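Probable glucarate dehydratase (Mycobacterium smegmatis str. MC2 155, PDB 3VDG) probably dehydrates D-glucarate or a related acid sugar, as a metal-dependent member of the enolase superfamily. Local coordinates at residues 268-273 against 289-294. Numbering follows the deposited sequence.
Sequences LEDPTP and LATNMC. With NA (sodium ion), chain C; FMT (formic acid), chain B.
Asp270 meets the 289-294 segment with both carboxylate oxygens, each through its syn lone pair: OD1 accepts from Thr291 OG1 (2.6 Å) and OD2 from Asn292 N (2.9 Å). Two bonds to neighbouring residues fix the turn of the carboxylate. Thr291 OG1 stands anti to its backbone N (chi1 -172°), facing Asp270, and it also accepts from Met293 N, as an ST turn, and from Cys294 N, as an ST motif, which commits its own hydrogen to the aspartate. Met293 lies obliquely across the same carboxylate, its CG 3.5 Å from Asp270 OD2. Behind this hydrogen-bonded cluster, strands 267-269 and 289-291 run parallel as successive strands of the C-terminal barrel of the enolase superfamily, joined by helix 275-284 in a beta-alpha-beta crossover; the hydrogen bonds Ala290 N to Leu268 O and Asp270 N to Ala290 O join them. At the strands' C-terminal ends, Glu269 and Asn292 converge on the sodium ion, with Glu269 OE2 and Asn292 OD1 each 2.2 Å from it and their carboxylate and amide planes 85° apart. Asp244 completes the protein ligands, and Lys214 pairs with Glu269 OE1. Asp270 OD2 also accepts from a sodium-bound water, a second-shell link to the metal. On the face away from the ion, Leu268 and Leu289 lie side by side, Leu268 CB 3.9 Å from Leu289 CD2; Pro271, in the loop beyond the strand, brings its CG to 4.1 Å from Leu289 CD1.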
loop_
_atom_site.group_PDB
_atom_site.type_symbol
_atom_site.label_atom_id
_atom_site.label_comp_id
_atom_site.label_asym_id
_atom_site.label_seq_id
_atom_site.Cartn_x
_atom_site.Cartn_y
_atom_site.Cartn_z
ATOM N N LEU A 268 2.315 -22.187 -13.257
ATOM C CA LEU A 268 1.271 -22.492 -14.240
ATOM C C LEU A 268 0.144 -21.471 -14.086
ATOM O O LEU A 268 -0.432 -21.373 -13.005
ATOM C CB LEU A 268 0.726 -23.903 -13.959
ATOM C CG LEU A 268 -0.428 -24.398 -14.825
ATOM C CD1 LEU A 268 0.060 -24.521 -16.264
ATOM C CD2 LEU A 268 -0.897 -25.758 -14.308
ATOM N N GLU A 269 -0.155 -20.683 -15.126
ATOM C CA GLU A 269 -1.111 -19.580 -14.955
ATOM C C GLU A 269 -2.492 -20.011 -15.400
ATOM O O GLU A 269 -2.631 -20.562 -16.488
ATOM C CB GLU A 269 -0.774 -18.340 -15.816
ATOM C CG GLU A 269 0.683 -17.971 -15.964
ATOM C CD GLU A 269 0.866 -16.727 -16.829
ATOM O OE1 GLU A 269 1.971 -16.547 -17.393
ATOM O OE2 GLU A 269 -0.105 -15.936 -16.961
ATOM N N ASP A 270 -3.503 -19.708 -14.587
ATOM C CA ASP A 270 -4.909 -19.907 -14.972
ATOM C C ASP A 270 -5.144 -21.170 -15.782
ATOM O O ASP A 270 -5.624 -21.107 -16.923
ATOM C CB ASP A 270 -5.425 -18.684 -15.757
ATOM C CG ASP A 270 -5.496 -17.448 -14.886
ATOM O OD1 ASP A 270 -6.110 -17.563 -13.805
ATOM O OD2 ASP A 270 -4.908 -16.397 -15.254
ATOM N N PRO A 271 -4.812 -22.332 -15.204
ATOM C CA PRO A 271 -5.139 -23.558 -15.934
ATOM C C PRO A 271 -6.651 -23.776 -16.125
ATOM O O PRO A 271 -7.062 -24.326 -17.137
ATOM C CB PRO A 271 -4.548 -24.671 -15.040
ATOM C CG PRO A 271 -4.419 -24.049 -13.671
ATOM C CD PRO A 271 -4.099 -22.595 -13.939
ATOM N N THR A 272 -7.474 -23.330 -15.181
ATOM C CA THR A 272 -8.884 -23.702 -15.156
ATOM C C THR A 272 -9.705 -22.514 -14.635
ATOM O O THR A 272 -9.171 -21.664 -13.926
ATOM C CB THR A 272 -9.075 -24.960 -14.267
ATOM O OG1 THR A 272 -10.375 -25.524 -14.480
ATOM C CG2 THR A 272 -8.903 -24.620 -12.771
ATOM N N PRO A 273 -10.995 -22.425 -15.006
ATOM C CA PRO A 273 -11.728 -21.207 -14.617
ATOM C C PRO A 273 -12.249 -21.182 -13.169
ATOM O O PRO A 273 -12.686 -22.212 -12.639
ATOM C CB PRO A 273 -12.918 -21.167 -15.604
ATOM C CG PRO A 273 -13.050 -22.548 -16.147
ATOM C CD PRO A 273 -11.742 -23.272 -15.963
ATOM N N LEU A 289 0.413 -22.008 -8.716
ATOM C CA LEU A 289 -0.511 -21.479 -9.712
ATOM C C LEU A 289 -0.484 -19.961 -9.652
ATOM O O LEU A 289 -0.438 -19.377 -8.565
ATOM C CB LEU A 289 -1.949 -21.939 -9.437
ATOM C CG LEU A 289 -2.189 -23.455 -9.507
ATOM C CD1 LEU A 289 -3.697 -23.687 -9.604
ATOM C CD2 LEU A 289 -1.468 -24.026 -10.728
ATOM N N ALA A 290 -0.524 -19.339 -10.823
ATOM C CA ALA A 290 -0.587 -17.888 -10.949
ATOM C C ALA A 290 -1.892 -17.505 -11.624
ATOM O O ALA A 290 -2.510 -18.329 -12.294
ATOM C CB ALA A 290 0.581 -17.398 -11.787
ATOM N N THR A 291 -2.315 -16.253 -11.466
ATOM C CA THR A 291 -3.513 -15.813 -12.150
ATOM C C THR A 291 -3.467 -14.344 -12.576
ATOM O O THR A 291 -2.854 -13.512 -11.905
ATOM C CB THR A 291 -4.746 -15.987 -11.265
ATOM O OG1 THR A 291 -5.917 -15.704 -12.051
ATOM C CG2 THR A 291 -4.690 -15.003 -10.105
ATOM N N ASN A 292 -4.114 -14.050 -13.702
ATOM C CA ASN A 292 -4.615 -12.707 -13.993
ATOM C C ASN A 292 -6.035 -12.805 -14.509
ATOM O O ASN A 292 -6.439 -12.033 -15.379
ATOM C CB ASN A 292 -3.775 -12.004 -15.047
ATOM C CG ASN A 292 -3.574 -12.855 -16.288
ATOM O OD1 ASN A 292 -2.479 -13.355 -16.526
ATOM N ND2 ASN A 292 -4.626 -13.022 -17.083
ATOM N N MET A 293 -6.786 -13.772 -14.008
ATOM C CA MET A 293 -8.157 -13.923 -14.444
ATOM C C MET A 293 -9.092 -14.031 -13.266
ATOM O O MET A 293 -10.140 -13.424 -13.270
ATOM C CB MET A 293 -8.324 -15.133 -15.377
ATOM C CG MET A 293 -7.678 -14.946 -16.735
ATOM S SD MET A 293 -7.814 -16.441 -17.758
ATOM C CE MET A 293 -9.524 -16.285 -18.269
ATOM N N CYS A 294 -8.724 -14.787 -12.239
ATOM C CA CYS A 294 -9.650 -14.907 -11.108
ATOM C C CYS A 294 -9.309 -13.963 -9.958
ATOM O O CYS A 294 -10.063 -13.870 -8.994
ATOM C CB CYS A 294 -9.801 -16.367 -10.640
ATOM S SG CYS A 294 -8.269 -17.127 -10.090
HETATM NA NA NA C . -1.815 -14.917 -17.920
HETATM C C FMT B . -4.318 -12.750 -21.325
HETATM O O1 FMT B . -3.974 -13.524 -20.438
HETATM O O2 FMT B . -4.578 -11.469 -21.040
HETATM O O HOH W 1 -3.969 -15.894 -17.861
HETATM O O HOH W 2 -1.607 -13.437 -19.660
#